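Local coordinates for uncharacterized protein (Streptococcus pneumoniae, PDB 3LFT) that binds L-tryptophan in a pocket and is probably the substrate-binding protein of an ABC transporter, its detailed function being uncharacterized, at residues N174-T179 / F202-S207; V123-A128 / P215-A220; V7-S12 / L18-I23. One frame throughout, in Å; residues are numbered along the deposited sequence.

How the contacts relate
Contacts 1 and 2 belong to one lobe and meet at strand 216-218: Phe202 and Val205 of contact 1 pack on Ile216, and Phe202 also on Pro218, while Tyr217 turns to contact 2. Contact 3 lies in the other lobe, about 24 and 26 Å from them between centres. Contact 1 is partly buried, a helix-helix touch made of methyl groups. Contacts 2 and 3 are buried helix-on-strand packings that each use a tyrosine, taken face-on by an isoleucine in contact 2 and met obliquely by a valine and a glutamine amide in contact 3. Segments 215-220 and 18-23 also reach the bound tryptophan, through Ala220 and Ile19, though the touching side chains stand back from it.

Contact 1 (N174-T179 / F202-S207); sequences NEIAST and FPTVVS
Ile176 reaches across to Thr204 and Val205 with one branch of its side chain. CB itself stays 4.3 Å from Thr204 CG2, so the work passes to the branches. CG2, which lies anti to the backbone N while CG1 sits beside it (chi1 -69°), points into the notch between the two partners: it is 3.7 Å from Val205 CG2 and 3.9 Å from Thr204 CG2. The Ile176 and Val205 side chains cross at about a right angle, methyl against methyl. The other branch, CG1 and CD1, leads away from this notch, and the side chain also packs on Ile198 of helix 196-200, which Val205 touches too.

Helix 176-183 precedes strand 189-192 in the chain, and helix 202-208, after the short helix 196-200, follows it. Both cover the same face of the four-stranded parallel sheet, since Thr179 and Val205 both rest on Leu139 of strand 135-141. This is the alternating beta-alpha layout of one lobe of a periplasmic-binding-protein fold.

Nearer the surface, Thr204 CG2 also meets Ala177 CB at 3.9 Å. That methyl therefore bridges two successive residues of the first helix, and with Ala177 so small the backbones come close, Ala177 CA lying 6.2 Å from Thr204 CA. At the start of helix 176-183, the Glu175 carbonyl oxygen accepts from Thr179 N and Thr179 OG1, which come from opposite faces of its plane, the latter at 2.8 Å.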
loop_
_atom_site.group_PDB
_atom_site.type_symbol
_atom_site.label_atom_id
_atom_site.label_comp_id
_atom_site.label_asym_id
_atom_site.label_seq_id
_atom_site.Cartn_x
_atom_site.Cartn_y
_atom_site.Cartn_z
ATOM N N ASN A 174 18.105 -3.078 1.577
ATOM C CA ASN A 174 19.559 -3.002 1.397
ATOM C C ASN A 174 20.019 -2.914 -0.055
ATOM O O ASN A 174 21.052 -2.305 -0.345
ATOM C CB ASN A 174 20.247 -4.173 2.114
ATOM C CG ASN A 174 19.974 -4.183 3.611
ATOM O OD1 ASN A 174 19.447 -5.157 4.153
ATOM N ND2 ASN A 174 20.313 -3.087 4.283
ATOM N N GLU A 175 19.251 -3.519 -0.960
ATOM C CA GLU A 175 19.632 -3.620 -2.362
ATOM C C GLU A 175 19.065 -2.475 -3.207
ATOM O O GLU A 175 19.292 -2.437 -4.413
ATOM C CB GLU A 175 19.198 -4.984 -2.941
ATOM C CG GLU A 175 19.902 -6.212 -2.335
ATOM C CD GLU A 175 19.370 -6.610 -0.959
ATOM O OE1 GLU A 175 18.234 -6.239 -0.612
ATOM O OE2 GLU A 175 20.088 -7.311 -0.218
ATOM N N ILE A 176 18.363 -1.532 -2.579
ATOM C CA ILE A 176 17.695 -0.466 -3.352
ATOM C C ILE A 176 18.679 0.417 -4.121
ATOM O O ILE A 176 18.530 0.585 -5.338
ATOM C CB ILE A 176 16.769 0.422 -2.488
ATOM C CG1 ILE A 176 15.539 -0.379 -2.037
ATOM C CG2 ILE A 176 16.314 1.673 -3.302
ATOM C CD1 ILE A 176 14.662 0.340 -1.013
ATOM N N ALA A 177 19.676 0.970 -3.430
ATOM C CA ALA A 177 20.566 1.946 -4.055
ATOM C C ALA A 177 21.275 1.372 -5.280
ATOM O O ALA A 177 21.279 2.000 -6.349
ATOM C CB ALA A 177 21.579 2.493 -3.044
ATOM N N SER A 178 21.852 0.180 -5.135
ATOM C CA SER A 178 22.594 -0.443 -6.226
ATOM C C SER A 178 21.661 -0.852 -7.371
ATOM O O SER A 178 22.026 -0.755 -8.536
ATOM C CB SER A 178 23.417 -1.640 -5.727
ATOM O OG SER A 178 22.570 -2.643 -5.193
ATOM N N THR A 179 20.441 -1.267 -7.032
ATOM C CA THR A 179 19.475 -1.654 -8.049
ATOM C C THR A 179 19.032 -0.437 -8.847
ATOM O O THR A 179 18.916 -0.505 -10.071
ATOM C CB THR A 179 18.265 -2.396 -7.447
ATOM O OG1 THR A 179 18.725 -3.619 -6.854
ATOM C CG2 THR A 179 17.248 -2.733 -8.505
ATOM N N PHE A 202 12.044 4.910 0.324
ATOM C CA PHE A 202 11.867 5.710 -0.892
ATOM C C PHE A 202 12.855 6.878 -1.068
ATOM O O PHE A 202 13.278 7.149 -2.190
ATOM C CB PHE A 202 10.419 6.146 -1.109
ATOM C CG PHE A 202 10.204 6.725 -2.472
ATOM C CD1 PHE A 202 10.242 5.912 -3.606
ATOM C CD2 PHE A 202 10.040 8.103 -2.642
ATOM C CE1 PHE A 202 10.112 6.451 -4.874
ATOM C CE2 PHE A 202 9.895 8.632 -3.928
ATOM C CZ PHE A 202 9.931 7.801 -5.022
ATOM N N PRO A 203 13.240 7.568 0.023
ATOM C CA PRO A 203 14.257 8.613 -0.182
ATOM C C PRO A 203 15.558 8.083 -0.794
ATOM O O PRO A 203 16.255 8.839 -1.484
ATOM C CB PRO A 203 14.451 9.184 1.221
ATOM C CG PRO A 203 13.067 9.018 1.839
ATOM C CD PRO A 203 12.621 7.659 1.361
ATOM N N THR A 204 15.857 6.797 -0.611
ATOM C CA THR A 204 17.051 6.184 -1.220
ATOM C C THR A 204 16.882 6.066 -2.734
ATOM O O THR A 204 17.840 6.256 -3.488
ATOM C CB THR A 204 17.326 4.804 -0.621
ATOM O OG1 THR A 204 17.548 4.960 0.780
ATOM C CG2 THR A 204 18.542 4.134 -1.257
ATOM N N VAL A 205 15.658 5.777 -3.183
ATOM C CA VAL A 205 15.378 5.758 -4.616
ATOM C C VAL A 205 15.624 7.150 -5.198
ATOM O O VAL A 205 16.293 7.292 -6.233
ATOM C CB VAL A 205 13.921 5.326 -4.911
ATOM C CG1 VAL A 205 13.665 5.324 -6.410
ATOM C CG2 VAL A 205 13.609 3.945 -4.313
ATOM N N VAL A 206 15.093 8.177 -4.531
ATOM C CA VAL A 206 15.185 9.551 -5.029
ATOM C C VAL A 206 16.648 10.021 -5.070
ATOM O O VAL A 206 17.094 10.618 -6.059
ATOM C CB VAL A 206 14.329 10.512 -4.178
ATOM C CG1 VAL A 206 14.474 11.957 -4.655
ATOM C CG2 VAL A 206 12.882 10.093 -4.208
ATOM N N SER A 207 17.406 9.719 -4.015
ATOM C CA SER A 207 18.795 10.164 -3.962
ATOM C C SER A 207 19.645 9.415 -4.981
ATOM O O SER A 207 20.494 10.029 -5.650
ATOM C CB SER A 207 19.373 10.042 -2.550
ATOM O OG SER A 207 19.344 8.709 -2.094
#

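Contact 2 (V123-A128 / P215-A220); sequences VELIKA and PIYPSA
The backbones of Ile126 and Tyr217 come nearest here, CA to CA 7.9 Å, where helix 119-129 passes over strand 216-218 at side-chain distance. In the sheet, Tyr217 makes backbone hydrogen bonds to Ile190 and Val192 of the neighbouring strand 189-192, which sets the point from which its side chain leaves toward the helix.

The ring is met squarely. Ile126 CG1 sits over the middle of one face, 3.5 Å from the centroid of the Tyr217 ring and only 3° off its normal, a textbook CH-pi contact in which this methylene is almost equidistant from all six ring carbons. The isoleucine can do this because CG1 lies beside its own backbone N (chi1 -66°), leaving CG2 anti to that nitrogen; CD1 runs on toward the root of the ring, 4.2 Å from Tyr217 CG. Leu125 adds a looser touch, its CG 4.4 Å from Tyr217 CE1 in an oblique approach, and it packs further on Ala230 and Val232 of strand 230-233.

At the far end of the ring the hydroxyl slides past the helix backbone, Tyr217 OH being 3.7 Å from Ile126 CA. Its polar partner is Thr130 OG1, which is also hydrogen-bonded to Ile126 O, so the phenol is tied, through the residue just past the helix, to the C-terminal end of helix 119-129.

Ser219 then centres an inverse gamma turn, and Ala220, N-cap of the next helix, touches the bound tryptophan. Ile216 and Pro218 face Phe202 while Tyr217 faces helix 119-129: the last strand of the four-stranded parallel sheet, with a helix packed on each face, as in the three-layer alpha/beta/alpha lobes of periplasmic binding proteins.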
loop_
_atom_site.group_PDB
_atom_site.type_symbol
_atom_site.label_atom_id
_atom_site.label_comp_id
_atom_site.label_asym_id
_atom_site.label_seq_id
_atom_site.Cartn_x
_atom_site.Cartn_y
_atom_site.Cartn_z
ATOM N N VAL A 123 -0.757 3.515 -16.210
ATOM C CA VAL A 123 -0.228 3.412 -17.576
ATOM C C VAL A 123 -0.698 4.592 -18.431
ATOM O O VAL A 123 0.105 5.202 -19.131
ATOM C CB VAL A 123 -0.575 2.046 -18.215
ATOM C CG1 VAL A 123 -0.304 2.062 -19.702
ATOM C CG2 VAL A 123 0.232 0.950 -17.541
ATOM N N GLU A 124 -1.984 4.926 -18.343
ATOM C CA GLU A 124 -2.518 6.054 -19.114
ATOM C C GLU A 124 -1.801 7.355 -18.734
ATOM O O GLU A 124 -1.482 8.161 -19.601
ATOM C CB GLU A 124 -4.049 6.166 -18.971
ATOM C CG GLU A 124 -4.806 5.039 -19.687
ATOM C CD GLU A 124 -6.244 4.807 -19.202
ATOM O OE1 GLU A 124 -6.635 5.272 -18.102
ATOM O OE2 GLU A 124 -6.991 4.114 -19.929
ATOM N N LEU A 125 -1.518 7.543 -17.450
ATOM C CA LEU A 125 -0.824 8.756 -16.992
ATOM C C LEU A 125 0.605 8.821 -17.529
ATOM O O LEU A 125 1.076 9.879 -17.962
ATOM C CB LEU A 125 -0.821 8.825 -15.467
ATOM C CG LEU A 125 -0.194 10.093 -14.845
ATOM C CD1 LEU A 125 -0.872 11.391 -15.254
ATOM C CD2 LEU A 125 -0.208 9.938 -13.312
ATOM N N ILE A 126 1.300 7.684 -17.492
ATOM C CA ILE A 126 2.651 7.626 -18.040
ATOM C C ILE A 126 2.671 8.000 -19.528
ATOM O O ILE A 126 3.522 8.784 -19.967
ATOM C CB ILE A 126 3.290 6.241 -17.822
ATOM C CG1 ILE A 126 3.493 6.004 -16.311
ATOM C CG2 ILE A 126 4.632 6.135 -18.586
ATOM C CD1 ILE A 126 3.794 4.535 -15.944
ATOM N N LYS A 127 1.735 7.437 -20.292
ATOM C CA LYS A 127 1.610 7.731 -21.720
ATOM C C LYS A 127 1.309 9.206 -21.980
ATOM O O LYS A 127 1.799 9.773 -22.961
ATOM C CB LYS A 127 0.505 6.877 -22.343
ATOM C CG LYS A 127 0.786 5.391 -22.370
ATOM C CD LYS A 127 1.864 4.985 -23.369
ATOM C CE LYS A 127 1.416 5.220 -24.796
ATOM N NZ LYS A 127 2.318 4.485 -25.726
ATOM N N ALA A 128 0.503 9.825 -21.115
ATOM C CA ALA A 128 0.097 11.216 -21.308
ATOM C C ALA A 128 1.165 12.204 -20.853
ATOM O O ALA A 128 1.420 13.212 -21.529
ATOM C CB ALA A 128 -1.204 11.478 -20.575
ATOM N N PRO A 215 12.195 9.935 -14.742
ATOM C CA PRO A 215 10.981 10.138 -13.941
ATOM C C PRO A 215 10.624 8.893 -13.132
ATOM O O PRO A 215 10.789 7.764 -13.614
ATOM C CB PRO A 215 9.910 10.385 -14.999
ATOM C CG PRO A 215 10.451 9.788 -16.248
ATOM C CD PRO A 215 11.927 9.964 -16.188
ATOM N N ILE A 216 10.122 9.114 -11.922
ATOM C CA ILE A 216 9.655 8.043 -11.041
ATOM C C ILE A 216 8.146 8.165 -10.902
ATOM O O ILE A 216 7.615 9.259 -10.620
ATOM C CB ILE A 216 10.304 8.120 -9.650
ATOM C CG1 ILE A 216 11.827 8.188 -9.749
ATOM C CG2 ILE A 216 9.915 6.913 -8.807
ATOM C CD1 ILE A 216 12.472 8.717 -8.450
ATOM N N TYR A 217 7.454 7.048 -11.109
ATOM C CA TYR A 217 6.008 6.959 -10.911
ATOM C C TYR A 217 5.728 5.990 -9.749
ATOM O O TYR A 217 5.495 4.792 -9.970
ATOM C CB TYR A 217 5.344 6.449 -12.184
ATOM C CG TYR A 217 5.287 7.434 -13.329
ATOM C CD1 TYR A 217 4.178 8.269 -13.469
ATOM C CD2 TYR A 217 6.297 7.516 -14.294
ATOM C CE1 TYR A 217 4.069 9.141 -14.543
ATOM C CE2 TYR A 217 6.194 8.423 -15.374
ATOM C CZ TYR A 217 5.083 9.222 -15.469
ATOM O OH TYR A 217 4.941 10.094 -16.528
ATOM N N PRO A 218 5.763 6.491 -8.505
ATOM C CA PRO A 218 5.657 5.608 -7.335
ATOM C C PRO A 218 4.238 5.663 -6.779
ATOM O O PRO A 218 3.651 6.745 -6.648
ATOM C CB PRO A 218 6.658 6.216 -6.361
ATOM C CG PRO A 218 6.569 7.732 -6.645
ATOM C CD PRO A 218 6.119 7.871 -8.107
ATOM N N SER A 219 3.684 4.500 -6.429
ATOM C CA SER A 219 2.257 4.364 -6.092
ATOM C C SER A 219 1.867 4.797 -4.690
ATOM O O SER A 219 1.216 4.041 -3.945
ATOM C CB SER A 219 1.807 2.925 -6.371
ATOM O OG SER A 219 2.053 2.585 -7.721
ATOM N N ALA A 220 2.257 6.016 -4.311
ATOM C CA ALA A 220 1.774 6.641 -3.080
ATOM C C ALA A 220 2.016 8.123 -3.101
ATOM O O ALA A 220 3.068 8.577 -3.555
ATOM C CB ALA A 220 2.478 6.059 -1.852
#

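Contact 3 (V7-S12 / L18-I23); sequences VLQFVS and LIYKGI
Val7 and Gln9, alternate residues of the same strand, both turn toward Tyr20 and take different parts of it. Val7 offers a methyl, CG1, at 4.0 Å from Tyr20 CE2, coming obliquely to the outer part of the ring. Gln9 works nearer the helix: its OE1 lies 3.8 Å from Tyr20 CB, a van der Waals approach of the amide oxygen to the root of the side chain, with the amide and ring planes turned 61° apart.

What places that oxygen is the rest of the glutamine. Its chain is extended, with CG anti to the backbone N (chi1 -178°), and carries the amide out from the strand. The nitrogen then fixes the rotation: Gln9 NE2 donates to Val11 O over 3.0 Å in a nearly straight bond (170° at the hydrogen), the acceptor lying in the plane of the Gln9 amide although the donor stands above the plane of the Val11 carbonyl. A second hydrogen bond joins Gln9 NE2 to Asp17 OD1. With NE2 engaged by these two acceptors, OE1 is left on the tyrosine side, and the loop after the strand is tied back to it.

Further out, the Tyr20 ring is stacked with Phe41 of strand 37-43, a strand whose Asp40 and Met42 also bond to the Val7 backbone. Ile19, the preceding residue, touches the bound tryptophan. The contact thus sits inside the beta-alpha-beta unit of strand 3-9, helix 14-29 and strand 37-43, with strand 65-69 beneath Tyr20 and Ile23, and helix 236-251 packed alongside Leu18, Ile19 and Ile23.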
loop_
_atom_site.group_PDB
_atom_site.type_symbol
_atom_site.label_atom_id
_atom_site.label_comp_id
_atom_site.label_asym_id
_atom_site.label_seq_id
_atom_site.Cartn_x
_atom_site.Cartn_y
_atom_site.Cartn_z
ATOM N N VAL A 7 -3.276 -4.049 17.399
ATOM C CA VAL A 7 -2.955 -3.507 16.063
ATOM C C VAL A 7 -1.481 -3.731 15.781
ATOM O O VAL A 7 -0.624 -3.338 16.584
ATOM C CB VAL A 7 -3.266 -2.011 15.977
ATOM C CG1 VAL A 7 -2.848 -1.421 14.626
ATOM C CG2 VAL A 7 -4.743 -1.736 16.225
ATOM N N LEU A 8 -1.189 -4.388 14.655
ATOM C CA LEU A 8 0.188 -4.580 14.205
ATOM C C LEU A 8 0.371 -3.785 12.926
ATOM O O LEU A 8 -0.266 -4.073 11.905
ATOM C CB LEU A 8 0.502 -6.071 13.960
ATOM C CG LEU A 8 1.920 -6.373 13.454
ATOM C CD1 LEU A 8 2.983 -5.981 14.486
ATOM C CD2 LEU A 8 2.047 -7.851 13.078
ATOM N N GLN A 9 1.217 -2.757 12.998
ATOM C CA GLN A 9 1.603 -2.016 11.810
ATOM C C GLN A 9 2.917 -2.619 11.302
ATOM O O GLN A 9 3.866 -2.782 12.052
ATOM C CB GLN A 9 1.745 -0.541 12.146
ATOM C CG GLN A 9 2.106 0.303 10.920
ATOM C CD GLN A 9 2.048 1.783 11.222
ATOM O OE1 GLN A 9 1.183 2.259 11.959
ATOM N NE2 GLN A 9 2.983 2.526 10.625
ATOM N N PHE A 10 2.965 -2.946 10.012
ATOM C CA PHE A 10 4.103 -3.706 9.512
ATOM C C PHE A 10 5.412 -2.932 9.658
ATOM O O PHE A 10 6.422 -3.505 10.057
ATOM C CB PHE A 10 3.899 -4.122 8.048
ATOM C CG PHE A 10 5.109 -4.774 7.426
ATOM C CD1 PHE A 10 5.738 -5.865 8.039
ATOM C CD2 PHE A 10 5.633 -4.283 6.233
ATOM C CE1 PHE A 10 6.846 -6.449 7.468
ATOM C CE2 PHE A 10 6.760 -4.862 5.654
ATOM C CZ PHE A 10 7.367 -5.947 6.269
ATOM N N VAL A 11 5.405 -1.637 9.336
ATOM C CA VAL A 11 6.622 -0.837 9.289
ATOM C C VAL A 11 6.193 0.614 9.346
ATOM O O VAL A 11 5.041 0.949 9.087
ATOM C CB VAL A 11 7.422 -1.125 7.967
ATOM C CG1 VAL A 11 6.679 -0.620 6.727
ATOM C CG2 VAL A 11 8.828 -0.565 7.984
ATOM N N SER A 12 7.138 1.486 9.679
ATOM C CA SER A 12 6.891 2.922 9.581
ATOM C C SER A 12 7.166 3.402 8.169
ATOM O O SER A 12 8.305 3.447 7.715
ATOM C CB SER A 12 7.760 3.696 10.574
ATOM O OG SER A 12 7.350 3.408 11.896
ATOM N N LEU A 18 -0.724 7.245 8.238
ATOM C CA LEU A 18 -1.982 7.919 7.919
ATOM C C LEU A 18 -3.174 6.948 7.954
ATOM O O LEU A 18 -4.257 7.315 8.442
ATOM C CB LEU A 18 -1.874 8.656 6.581
ATOM C CG LEU A 18 -3.044 9.540 6.163
ATOM C CD1 LEU A 18 -3.508 10.535 7.238
ATOM C CD2 LEU A 18 -2.646 10.278 4.891
ATOM N N ILE A 19 -2.976 5.721 7.478
ATOM C CA ILE A 19 -3.992 4.688 7.640
ATOM C C ILE A 19 -4.319 4.480 9.123
ATOM O O ILE A 19 -5.502 4.426 9.496
ATOM C CB ILE A 19 -3.560 3.380 6.958
ATOM C CG1 ILE A 19 -3.517 3.605 5.442
ATOM C CG2 ILE A 19 -4.501 2.226 7.333
ATOM C CD1 ILE A 19 -2.819 2.474 4.723
ATOM N N TYR A 20 -3.297 4.389 9.974
ATOM C CA TYR A 20 -3.559 4.198 11.388
ATOM C C TYR A 20 -4.324 5.389 11.988
ATOM O O TYR A 20 -5.235 5.196 12.805
ATOM C CB TYR A 20 -2.274 3.869 12.173
ATOM C CG TYR A 20 -2.517 3.590 13.646
ATOM C CD1 TYR A 20 -1.782 4.255 14.631
ATOM C CD2 TYR A 20 -3.499 2.688 14.045
ATOM C CE1 TYR A 20 -2.010 3.990 15.986
ATOM C CE2 TYR A 20 -3.739 2.440 15.393
ATOM C CZ TYR A 20 -2.999 3.090 16.335
ATOM O OH TYR A 20 -3.244 2.826 17.669
ATOM N N LYS A 21 -3.973 6.614 11.593
ATOM C CA LYS A 21 -4.717 7.797 12.023
ATOM C C LYS A 21 -6.183 7.642 11.619
ATOM O O LYS A 21 -7.098 7.899 12.417
ATOM C CB LYS A 21 -4.101 9.067 11.418
ATOM C CG LYS A 21 -5.040 10.273 11.316
ATOM C CD LYS A 21 -5.195 11.016 12.633
ATOM C CE LYS A 21 -6.145 12.190 12.462
ATOM N NZ LYS A 21 -6.257 12.605 11.030
ATOM N N GLY A 22 -6.413 7.218 10.370
ATOM C CA GLY A 22 -7.775 6.957 9.875
ATOM C C GLY A 22 -8.516 5.910 10.689
ATOM O O GLY A 22 -9.691 6.084 11.002
ATOM N N ILE A 23 -7.827 4.830 11.066
ATOM C CA ILE A 23 -8.433 3.811 11.927
ATOM C C ILE A 23 -8.938 4.439 13.222
ATOM O O ILE A 23 -10.087 4.212 13.629
ATOM C CB ILE A 23 -7.442 2.651 12.211
ATOM C CG1 ILE A 23 -7.218 1.809 10.947
ATOM C CG2 ILE A 23 -7.931 1.782 13.411
ATOM C CD1 ILE A 23 -6.037 0.847 11.048
#